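Local coordinates for probable spore coat polysaccharide biosynthesis protein E (Chromobacterium violaceum ATCC 12472, PDB 3G8R) that probably acts as an N-acylneuraminate-9-phosphate synthase of the NeuB family, binding zinc in a TIM-barrel domain followed by a SAF domain, at residues G42-Y47 with V221-V226; S57-D62 with R69-R74; V299-P304 with N313-Y318; D149-V154 with Q190-V195. All blocks are in the same frame, centred on the assembly; numbering follows the deposited sequence.

Contact 1 of 4, residues G42-Y47 with V221-V226. With ZN (zinc ion), chain C.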
# COMPACT_ATOMS: atom_id res chain seq x y z
N GLY A 42 -15.35 6.07 16.00
CA GLY A 42 -15.97 5.27 17.04
C GLY A 42 -15.04 5.15 18.24
O GLY A 42 -13.83 5.17 18.10
N PHE A 43 -15.64 5.06 19.42
CA PHE A 43 -14.93 4.86 20.66
C PHE A 43 -15.26 3.48 21.22
O PHE A 43 -16.40 3.04 21.16
CB PHE A 43 -15.30 5.96 21.66
CG PHE A 43 -14.10 6.64 22.26
CD1 PHE A 43 -13.65 7.86 21.77
CD2 PHE A 43 -13.36 6.02 23.27
CE1 PHE A 43 -12.52 8.45 22.29
CE2 PHE A 43 -12.24 6.64 23.81
CZ PHE A 43 -11.82 7.84 23.33
N LYS A 44 -14.27 2.79 21.75
CA LYS A 44 -14.46 1.40 22.16
C LYS A 44 -14.18 1.11 23.65
O LYS A 44 -13.16 1.55 24.21
CB LYS A 44 -13.64 0.47 21.29
CG LYS A 44 -14.34 -0.84 21.09
CD LYS A 44 -13.41 -1.92 20.59
CE LYS A 44 -12.44 -2.36 21.67
NZ LYS A 44 -12.00 -3.81 21.54
N LEU A 45 -15.11 0.35 24.25
CA LEU A 45 -14.99 -0.23 25.59
C LEU A 45 -14.80 -1.73 25.56
O LEU A 45 -14.98 -2.37 24.53
CB LEU A 45 -16.28 0.02 26.33
CG LEU A 45 -16.33 1.31 27.12
CD1 LEU A 45 -15.07 2.12 26.93
CD2 LEU A 45 -17.55 2.05 26.63
N GLN A 46 -14.44 -2.30 26.70
CA GLN A 46 -14.30 -3.76 26.83
C GLN A 46 -15.22 -4.24 27.94
O GLN A 46 -15.12 -3.77 29.05
CB GLN A 46 -12.87 -4.10 27.19
CG GLN A 46 -11.96 -4.05 26.00
CD GLN A 46 -10.56 -4.49 26.31
OE1 GLN A 46 -10.28 -5.01 27.38
NE2 GLN A 46 -9.66 -4.28 25.37
N TYR A 47 -16.12 -5.15 27.64
CA TYR A 47 -17.03 -5.63 28.66
C TYR A 47 -16.65 -7.02 29.06
O TYR A 47 -16.62 -7.91 28.23
CB TYR A 47 -18.44 -5.69 28.13
CG TYR A 47 -19.18 -4.39 28.14
CD1 TYR A 47 -18.51 -3.18 28.28
CD2 TYR A 47 -20.56 -4.37 27.95
CE1 TYR A 47 -19.19 -1.99 28.26
CE2 TYR A 47 -21.24 -3.18 27.93
CZ TYR A 47 -20.56 -1.99 28.09
OH TYR A 47 -21.23 -0.79 28.07
N VAL A 221 -11.07 0.68 8.07
CA VAL A 221 -11.45 0.76 9.48
C VAL A 221 -10.17 0.59 10.23
O VAL A 221 -9.34 -0.26 9.87
CB VAL A 221 -12.33 -0.38 9.86
CG1 VAL A 221 -12.56 -0.35 11.32
CG2 VAL A 221 -13.63 -0.33 9.07
N PHE A 222 -9.98 1.40 11.25
CA PHE A 222 -8.68 1.48 11.88
C PHE A 222 -8.88 1.62 13.35
O PHE A 222 -9.62 2.48 13.78
CB PHE A 222 -7.93 2.69 11.32
CG PHE A 222 -7.69 2.61 9.83
CD1 PHE A 222 -6.63 1.87 9.32
CD2 PHE A 222 -8.55 3.25 8.93
CE1 PHE A 222 -6.42 1.77 7.93
CE2 PHE A 222 -8.36 3.17 7.56
CZ PHE A 222 -7.29 2.42 7.05
N GLU A 223 -8.22 0.77 14.12
CA GLU A 223 -8.38 0.79 15.57
C GLU A 223 -7.03 0.97 16.19
O GLU A 223 -6.09 0.30 15.79
CB GLU A 223 -8.96 -0.52 16.04
CG GLU A 223 -9.36 -0.61 17.49
CD GLU A 223 -9.81 -2.02 17.85
OE1 GLU A 223 -9.77 -2.37 19.05
OE2 GLU A 223 -10.18 -2.79 16.93
N LYS A 224 -6.97 1.88 17.16
CA LYS A 224 -5.77 2.14 17.93
C LYS A 224 -6.14 2.38 19.38
O LYS A 224 -7.17 3.00 19.67
CB LYS A 224 -5.10 3.38 17.37
CG LYS A 224 -3.96 3.92 18.21
CD LYS A 224 -2.60 3.48 17.69
CE LYS A 224 -2.14 4.34 16.50
NZ LYS A 224 -0.72 4.09 16.17
N HIS A 225 -5.31 1.86 20.30
CA HIS A 225 -5.51 2.09 21.74
C HIS A 225 -5.16 3.52 22.06
O HIS A 225 -4.22 4.06 21.48
CB HIS A 225 -4.60 1.20 22.57
CG HIS A 225 -5.09 -0.20 22.70
ND1 HIS A 225 -5.33 -0.79 23.93
CD2 HIS A 225 -5.38 -1.14 21.77
CE1 HIS A 225 -5.77 -2.02 23.74
NE2 HIS A 225 -5.80 -2.26 22.44
N VAL A 226 -5.92 4.12 22.98
CA VAL A 226 -5.74 5.52 23.42
C VAL A 226 -5.75 5.62 24.92
O VAL A 226 -6.26 4.72 25.59
CB VAL A 226 -6.86 6.42 22.91
CG1 VAL A 226 -6.81 6.52 21.43
CG2 VAL A 226 -8.24 5.93 23.41
ZN ZN C . -6.29 -4.50 21.64
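Glu223 and Lys44 face each other across the inside of the barrel and bury the most surface between the two strands. The glutamate chain is fully extended, with CG anti to the backbone N (chi1 -172°), a shape that carries its carboxylate across to the lysine. The resulting salt bridge, Lys44 NZ to Glu223 OE1, is long at 3.6 Å. Each charge has a firmer partner elsewhere: Lys44 NZ binds Thr97 and Glu11, and Glu223 OE2 pairs with Lys116, so the two groups belong to a wider buried charge network.

Val226, at the end of 221-226, makes an apolar contact instead. Its CG2 methyl meets the far end of the Phe43 ring obliquely, 4.1 Å from Phe43 CZ. His225, the residue before Val226, binds the zinc ion through NE2 at 2.4 Å, together with His202.

No backbone hydrogen bond joins the segments, and the nearest alpha carbons, Lys44 CA and His225 CA, are 9.0 Å apart because strand 7-11 runs between them. Strands 40-47 and 221-225 thus approach through side chains, with the Lys44-Glu223 pair in the interior, as in the closed eight-stranded TIM barrel of the NeuB family, here with a zinc site.

Contact 2 of 4, residues S57-D62 with R69-R74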
# COMPACT_ATOMS: atom_id res chain seq x y z
N SER A 57 -11.06 -19.43 41.52
CA SER A 57 -9.72 -19.95 41.77
C SER A 57 -8.64 -18.91 41.51
O SER A 57 -7.55 -18.97 42.08
CB SER A 57 -9.47 -21.22 40.93
OG SER A 57 -9.29 -20.92 39.54
N PHE A 58 -8.94 -17.95 40.65
CA PHE A 58 -7.97 -16.92 40.36
C PHE A 58 -8.21 -15.54 40.97
O PHE A 58 -7.38 -14.66 40.86
CB PHE A 58 -7.72 -16.87 38.87
CG PHE A 58 -6.76 -17.91 38.42
CD1 PHE A 58 -5.38 -17.63 38.35
CD2 PHE A 58 -7.20 -19.18 38.07
CE1 PHE A 58 -4.47 -18.60 37.93
CE2 PHE A 58 -6.31 -20.16 37.64
CZ PHE A 58 -4.94 -19.87 37.58
N LYS A 59 -9.33 -15.35 41.66
CA LYS A 59 -9.59 -14.12 42.36
C LYS A 59 -8.40 -13.70 43.25
O LYS A 59 -7.78 -14.54 43.92
CB LYS A 59 -10.85 -14.28 43.22
CG LYS A 59 -12.06 -13.49 42.75
CD LYS A 59 -12.90 -14.27 41.79
CE LYS A 59 -14.35 -13.84 41.91
NZ LYS A 59 -14.97 -13.78 40.57
N GLY A 60 -8.09 -12.41 43.24
CA GLY A 60 -7.07 -11.85 44.12
C GLY A 60 -5.65 -12.28 43.83
O GLY A 60 -4.74 -11.97 44.59
N ARG A 61 -5.43 -12.95 42.71
CA ARG A 61 -4.09 -13.46 42.43
C ARG A 61 -3.33 -12.62 41.42
O ARG A 61 -3.92 -11.90 40.62
CB ARG A 61 -4.17 -14.90 41.96
CG ARG A 61 -4.44 -15.84 43.09
CD ARG A 61 -4.72 -17.21 42.56
NE ARG A 61 -3.54 -17.79 41.94
CZ ARG A 61 -3.49 -19.03 41.46
NH1 ARG A 61 -2.38 -19.50 40.92
NH2 ARG A 61 -4.57 -19.79 41.52
N ASP A 62 -2.00 -12.71 41.48
CA ASP A 62 -1.18 -11.94 40.56
C ASP A 62 -0.01 -12.75 39.99
O ASP A 62 0.90 -12.18 39.41
CB ASP A 62 -0.71 -10.65 41.24
CG ASP A 62 -0.01 -9.68 40.27
OD1 ASP A 62 0.98 -9.04 40.71
OD2 ASP A 62 -0.44 -9.55 39.09
N ARG A 69 -4.75 -6.67 36.82
CA ARG A 69 -5.06 -5.50 36.02
C ARG A 69 -6.58 -5.38 35.84
O ARG A 69 -7.14 -4.29 36.03
CB ARG A 69 -4.26 -5.51 34.70
CG ARG A 69 -4.86 -4.70 33.57
CD ARG A 69 -4.50 -3.19 33.54
NE ARG A 69 -4.70 -2.68 32.17
CZ ARG A 69 -4.84 -1.39 31.81
NH1 ARG A 69 -4.82 -0.41 32.72
NH2 ARG A 69 -5.03 -1.11 30.51
N PHE A 70 -7.24 -6.51 35.56
CA PHE A 70 -8.68 -6.52 35.38
C PHE A 70 -9.44 -6.16 36.63
O PHE A 70 -10.39 -5.37 36.58
CB PHE A 70 -9.16 -7.88 34.89
CG PHE A 70 -8.84 -8.17 33.45
CD1 PHE A 70 -8.82 -9.47 32.97
CD2 PHE A 70 -8.54 -7.14 32.56
CE1 PHE A 70 -8.52 -9.73 31.64
CE2 PHE A 70 -8.24 -7.41 31.22
CZ PHE A 70 -8.22 -8.70 30.77
N GLU A 71 -9.05 -6.75 37.75
CA GLU A 71 -9.75 -6.49 39.02
C GLU A 71 -9.63 -5.03 39.43
O GLU A 71 -10.61 -4.43 39.83
CB GLU A 71 -9.28 -7.44 40.14
CG GLU A 71 -9.70 -8.91 39.93
CD GLU A 71 -9.26 -9.85 41.07
OE1 GLU A 71 -10.09 -10.70 41.49
OE2 GLU A 71 -8.10 -9.74 41.56
N GLU A 72 -8.43 -4.47 39.30
CA GLU A 72 -8.15 -3.10 39.74
C GLU A 72 -8.91 -2.00 38.99
O GLU A 72 -9.22 -0.95 39.57
CB GLU A 72 -6.67 -2.79 39.60
CG GLU A 72 -5.79 -3.35 40.70
CD GLU A 72 -4.32 -2.99 40.49
OE1 GLU A 72 -3.56 -3.02 41.48
OE2 GLU A 72 -3.93 -2.67 39.33
N THR A 73 -9.19 -2.23 37.71
CA THR A 73 -9.79 -1.20 36.87
C THR A 73 -11.28 -1.42 36.65
O THR A 73 -11.90 -0.74 35.83
CB THR A 73 -9.08 -1.11 35.52
OG1 THR A 73 -8.99 -2.41 34.95
CG2 THR A 73 -7.68 -0.55 35.70
N ARG A 74 -11.83 -2.39 37.39
CA ARG A 74 -13.26 -2.72 37.38
C ARG A 74 -14.18 -1.48 37.37
O ARG A 74 -13.95 -0.53 38.13
CB ARG A 74 -13.56 -3.64 38.58
CG ARG A 74 -14.95 -4.24 38.68
CD ARG A 74 -15.27 -4.68 40.14
NE ARG A 74 -16.44 -5.58 40.18
CZ ARG A 74 -16.37 -6.91 40.27
NH1 ARG A 74 -17.48 -7.64 40.28
NH2 ARG A 74 -15.18 -7.52 40.37
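Glu71 reaches out from helix 67-72 and takes the backbone N-H of Gly60 between its two carboxylate oxygens. Gly60 N lies 3.2 Å from Glu71 OE1, in a nearly straight bond (164°). The branch to OE2 is more bent, at 136°. Both oxygens use their syn lone pairs, so one N-H is shared by the inner side of the carboxylate. Past CG the glutamate chain is extended, which spans the distance from the helix to the turn. Lys59 closes one flank, its CG 3.6 Å from Glu71 OE1.

This is the tight part. On the loose side the ammonium of Lys59 stays 5.8 Å from Glu71 OE1, its hydrogen bond going to the carbonyl of Ile54, and Gly60 itself is exposed to solvent.

The turn, type II from Phe58 to Arg61 with Gly60 at its third position, has an order of its own. The Arg61 guanidinium lies flat over the Phe58 ring, held by Arg61 NH2 bonding Ser57 O at 3.1 Å and by a salt bridge to Asp63.

The loop between helices 50-53 and 67-72 is thereby tied to the second of them through the Glu71 carboxylate. Arg74, just beyond that helix, pairs with Asp51 of the first, while Phe58 and Phe70 pack on Pro304 and Phe303 of the second subunit.

Contact 3 of 4, residues V299-P304 with N313-Y318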
# COMPACT_ATOMS: atom_id res chain seq x y z
N VAL A 299 7.97 10.97 -45.85
CA VAL A 299 7.93 11.49 -44.47
C VAL A 299 9.08 11.00 -43.59
O VAL A 299 9.65 9.95 -43.83
CB VAL A 299 6.70 11.06 -43.68
CG1 VAL A 299 5.43 11.35 -44.42
CG2 VAL A 299 6.82 9.58 -43.32
N SER A 300 9.36 11.76 -42.54
CA SER A 300 10.28 11.37 -41.49
C SER A 300 9.77 11.87 -40.13
O SER A 300 8.89 12.71 -40.04
CB SER A 300 11.67 11.94 -41.79
OG SER A 300 11.74 13.35 -41.56
N PHE A 301 10.33 11.35 -39.06
CA PHE A 301 9.87 11.74 -37.75
C PHE A 301 10.95 12.52 -37.05
O PHE A 301 12.12 12.19 -37.16
CB PHE A 301 9.50 10.50 -36.93
CG PHE A 301 8.65 9.55 -37.67
CD1 PHE A 301 7.38 9.93 -38.10
CD2 PHE A 301 9.12 8.31 -37.99
CE1 PHE A 301 6.59 9.05 -38.81
CE2 PHE A 301 8.34 7.45 -38.71
CZ PHE A 301 7.07 7.81 -39.11
N ALA A 302 10.55 13.53 -36.31
CA ALA A 302 11.50 14.41 -35.68
C ALA A 302 10.72 15.25 -34.74
O ALA A 302 9.53 15.42 -34.91
CB ALA A 302 12.16 15.26 -36.72
N PHE A 303 11.40 15.80 -33.75
CA PHE A 303 10.74 16.62 -32.76
C PHE A 303 11.24 18.05 -32.77
O PHE A 303 12.37 18.31 -33.23
CB PHE A 303 10.98 15.96 -31.42
CG PHE A 303 11.57 16.85 -30.37
CD1 PHE A 303 10.88 17.06 -29.18
CD2 PHE A 303 12.83 17.41 -30.53
CE1 PHE A 303 11.42 17.89 -28.15
CE2 PHE A 303 13.41 18.23 -29.50
CZ PHE A 303 12.68 18.47 -28.31
N PRO A 304 10.44 18.99 -32.21
CA PRO A 304 9.14 18.81 -31.56
C PRO A 304 8.01 19.18 -32.52
O PRO A 304 8.27 19.81 -33.53
CB PRO A 304 9.20 19.78 -30.43
CG PRO A 304 9.94 20.89 -30.98
CD PRO A 304 10.96 20.34 -31.93
N ASN A 313 3.06 9.24 -33.04
CA ASN A 313 2.04 8.52 -32.30
C ASN A 313 0.76 8.22 -33.07
O ASN A 313 -0.15 7.60 -32.54
CB ASN A 313 1.74 9.26 -31.02
CG ASN A 313 2.96 9.37 -30.14
OD1 ASN A 313 3.99 9.94 -30.55
ND2 ASN A 313 2.87 8.80 -28.94
N GLU A 314 0.69 8.68 -34.33
CA GLU A 314 -0.49 8.52 -35.16
C GLU A 314 -0.14 7.87 -36.50
O GLU A 314 -1.01 7.67 -37.35
CB GLU A 314 -1.19 9.86 -35.38
CG GLU A 314 -1.47 10.62 -34.10
CD GLU A 314 -1.77 12.11 -34.35
OE1 GLU A 314 -2.94 12.40 -34.69
OE2 GLU A 314 -0.85 12.98 -34.22
N TRP A 315 1.14 7.54 -36.67
CA TRP A 315 1.64 6.97 -37.92
C TRP A 315 1.37 5.50 -37.90
O TRP A 315 1.07 4.98 -36.85
CB TRP A 315 3.13 7.22 -38.09
CG TRP A 315 3.61 6.88 -39.45
CD1 TRP A 315 4.46 5.87 -39.79
CD2 TRP A 315 3.25 7.53 -40.67
NE1 TRP A 315 4.66 5.84 -41.15
CE2 TRP A 315 3.94 6.86 -41.71
CE3 TRP A 315 2.42 8.62 -40.99
CZ2 TRP A 315 3.82 7.24 -43.05
CZ3 TRP A 315 2.29 8.99 -42.32
CH2 TRP A 315 3.00 8.31 -43.33
N SER A 316 1.46 4.83 -39.05
CA SER A 316 1.03 3.45 -39.11
C SER A 316 1.82 2.44 -39.95
O SER A 316 1.66 1.24 -39.74
CB SER A 316 -0.46 3.38 -39.47
OG SER A 316 -0.75 2.26 -40.31
N LYS A 317 2.66 2.86 -40.89
CA LYS A 317 3.45 1.83 -41.65
C LYS A 317 2.71 1.20 -42.81
O LYS A 317 3.33 0.88 -43.83
CB LYS A 317 4.03 0.75 -40.74
CG LYS A 317 4.09 -0.65 -41.31
CD LYS A 317 4.28 -1.61 -40.16
CE LYS A 317 3.76 -2.97 -40.47
NZ LYS A 317 3.77 -3.71 -39.20
N TYR A 318 1.39 1.00 -42.63
CA TYR A 318 0.46 0.86 -43.76
C TYR A 318 -0.02 2.24 -44.25
O TYR A 318 0.13 3.25 -43.55
CB TYR A 318 -0.73 -0.05 -43.41
CG TYR A 318 -0.35 -1.41 -42.86
CD1 TYR A 318 0.24 -2.40 -43.67
CD2 TYR A 318 -0.58 -1.71 -41.52
CE1 TYR A 318 0.60 -3.64 -43.13
CE2 TYR A 318 -0.23 -2.95 -40.98
CZ TYR A 318 0.36 -3.91 -41.78
OH TYR A 318 0.70 -5.12 -41.19
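Asn313 ND2 is gripped by two acceptors of the second subunit, Thr123 OG1 and Cys120 O; two residues on, Trp315 packs against Val299 and Phe301. The contact between 299-304 and 313-318 is itself wholly apolar, with the indole at its centre.

Phe301 gives a T-shaped (edge-to-face) pair: its far edge is directed at the face of the five-membered ring of Trp315. The planes stand at 65°, with centroids 4.9 Å apart. The leading atom, Phe301 CZ, comes to 3.3 Å from Trp315 CD1, a close approach for two carbons. Phe301 CE1 lies next to Trp315 CG, 3.7 Å away.

Two residues back on the same strand, Val299 points the same way and meets the other end of the indole. Its CG2 makes an off-centre CH-pi contact with the six-membered ring, 4.3 Å from the centroid, and lies 3.8 Å from Trp315 CZ2. With CG anti to the backbone N (chi1 -169°), Trp315 swings its long axis along the strand, so that one ring system covers both neighbours. Leu294 touches both Val299 and Trp315, and Val282 of the paired strand 281-284 backs Val299 and Phe301.

Farther along the same segments, Phe303 stacks on Phe53 of the second subunit, next to the cis peptide before Pro304, and Lys317 forms a salt bridge with Glu129 of that subunit. A small aromatic-aliphatic core, in a domain whose flanking residues dock on the partner's barrel domain, fits the SAF (antifreeze-like) domain of sialic acid synthases.

Contact 4 of 4, residues D149-V154 with Q190-V195; sequences DIDKVV and QQYAGV
Helix 147-158 runs through 149-154, whereas 190-195 holds the last two residues of helix 184-191 and the loop after it. The alpha carbons come nearest at Val154 and Tyr192, 8.2 Å apart. Tyr192 is the first residue to leave helical geometry (phi -134°, psi 96°), and its ring reaches across to the other helix.

Val154 covers one face of that ring: its CG2 makes a CH-pi contact 4.1 Å from the centroid, only 19° off the normal. On the opposite face lies CG of Gln191, the preceding residue. Ile150 approaches the phenol end, with its CG2 4.0 Å from Tyr192 CZ.

The Asp151 carboxylate sits at the ring edge, its plane turned 89° from that of the ring. Tyr192 OH is modelled as donating to Asp151 OD1, but at 2.4 Å, too short to be taken at face value. CG of Asp151 lies beside its backbone N, which brings the carboxylate close to the hydroxyl.

The tyrosine thus joins two neighbouring barrel helices by dual chemistry: aliphatic groups clasp the flat ring, while the phenol end probably hydrogen-bonds to Asp151, which is partly exposed.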
# COMPACT_ATOMS: atom_id res chain seq x y z
N ASP A 149 -10.38 -21.29 10.39
CA ASP A 149 -11.24 -20.68 11.38
C ASP A 149 -11.90 -19.38 10.94
O ASP A 149 -13.05 -19.12 11.30
CB ASP A 149 -10.48 -20.39 12.67
CG ASP A 149 -10.16 -21.64 13.46
OD1 ASP A 149 -10.96 -22.62 13.37
OD2 ASP A 149 -9.11 -21.62 14.17
N ILE A 150 -11.16 -18.55 10.20
CA ILE A 150 -11.62 -17.23 9.81
C ILE A 150 -12.61 -17.45 8.73
O ILE A 150 -13.63 -16.78 8.65
CB ILE A 150 -10.50 -16.36 9.23
CG1 ILE A 150 -9.30 -16.33 10.15
CG2 ILE A 150 -10.98 -14.93 9.00
CD1 ILE A 150 -8.11 -15.55 9.61
N ASP A 151 -12.29 -18.40 7.86
CA ASP A 151 -13.26 -18.97 6.94
C ASP A 151 -14.54 -19.41 7.64
O ASP A 151 -15.61 -19.02 7.19
CB ASP A 151 -12.67 -20.16 6.23
CG ASP A 151 -11.89 -19.78 5.01
OD1 ASP A 151 -11.63 -18.58 4.78
OD2 ASP A 151 -11.53 -20.71 4.25
N LYS A 152 -14.45 -20.21 8.70
CA LYS A 152 -15.67 -20.69 9.33
C LYS A 152 -16.46 -19.49 9.79
O LYS A 152 -17.66 -19.34 9.47
CB LYS A 152 -15.42 -21.61 10.51
CG LYS A 152 -15.26 -23.06 10.12
CD LYS A 152 -14.65 -23.92 11.23
CE LYS A 152 -13.83 -25.07 10.62
NZ LYS A 152 -12.54 -25.29 11.37
N VAL A 153 -15.76 -18.61 10.51
CA VAL A 153 -16.37 -17.46 11.11
C VAL A 153 -16.95 -16.49 10.07
O VAL A 153 -18.06 -16.00 10.25
CB VAL A 153 -15.38 -16.72 12.01
CG1 VAL A 153 -15.95 -15.38 12.39
CG2 VAL A 153 -15.11 -17.51 13.25
N VAL A 154 -16.21 -16.23 9.00
CA VAL A 154 -16.72 -15.36 7.96
C VAL A 154 -17.97 -15.97 7.37
O VAL A 154 -19.05 -15.42 7.51
CB VAL A 154 -15.70 -15.11 6.83
CG1 VAL A 154 -16.39 -14.65 5.60
CG2 VAL A 154 -14.74 -14.06 7.23
N GLN A 190 -7.93 -10.06 -0.24
CA GLN A 190 -8.04 -10.93 -1.40
C GLN A 190 -8.81 -12.23 -1.07
O GLN A 190 -9.52 -12.77 -1.91
CB GLN A 190 -6.66 -11.26 -1.94
CG GLN A 190 -5.99 -10.17 -2.78
CD GLN A 190 -4.51 -10.52 -3.12
OE1 GLN A 190 -3.82 -11.29 -2.41
NE2 GLN A 190 -4.03 -9.94 -4.21
N GLN A 191 -8.66 -12.73 0.15
CA GLN A 191 -9.33 -13.92 0.60
C GLN A 191 -10.87 -13.72 0.68
O GLN A 191 -11.63 -14.66 0.43
CB GLN A 191 -8.81 -14.23 1.98
CG GLN A 191 -8.41 -15.68 2.27
CD GLN A 191 -6.90 -15.89 2.29
OE1 GLN A 191 -6.28 -15.93 3.36
NE2 GLN A 191 -6.30 -16.00 1.11
N TYR A 192 -11.33 -12.51 1.04
CA TYR A 192 -12.75 -12.29 1.42
C TYR A 192 -13.40 -11.06 0.78
O TYR A 192 -13.27 -9.93 1.24
CB TYR A 192 -12.90 -12.23 2.96
CG TYR A 192 -12.29 -13.41 3.71
CD1 TYR A 192 -12.93 -14.64 3.77
CD2 TYR A 192 -11.09 -13.28 4.37
CE1 TYR A 192 -12.39 -15.69 4.44
CE2 TYR A 192 -10.54 -14.33 5.08
CZ TYR A 192 -11.19 -15.55 5.10
OH TYR A 192 -10.63 -16.61 5.80
N ALA A 193 -14.10 -11.29 -0.32
CA ALA A 193 -14.62 -10.15 -1.09
C ALA A 193 -16.00 -9.78 -0.58
O ALA A 193 -16.77 -10.64 -0.14
CB ALA A 193 -14.61 -10.46 -2.59
N GLY A 194 -16.32 -8.50 -0.60
CA GLY A 194 -17.56 -8.03 0.05
C GLY A 194 -17.56 -8.23 1.58
O GLY A 194 -18.61 -8.57 2.17
N VAL A 195 -16.40 -8.05 2.21
CA VAL A 195 -16.32 -7.93 3.66
C VAL A 195 -15.39 -6.77 3.90
O VAL A 195 -14.31 -6.73 3.32
CB VAL A 195 -15.75 -9.21 4.33
CG1 VAL A 195 -15.31 -8.93 5.73
CG2 VAL A 195 -16.79 -10.28 4.39

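Contacts 1, 2 and 4 all belong to the NeuB barrel domain, whereas contact 3 lies in the SAF domain, its centre about 61 Å from that of contact 1. Contact 1 is in the barrel interior, where charges and a metal are buried; contact 4 is also buried but lies in the helical layer, with its centre about 22 Å away, and is mostly apolar. Contact 2 is the surface case, one loop N-H shared by the two oxygens of a helix carboxylate. Contact 3, also buried, is purely aromatic and aliphatic. Contacts 2 and 3 are far apart within one chain, about 81 Å between centres, yet both touch the second subunit, where residues of one meet those of the other.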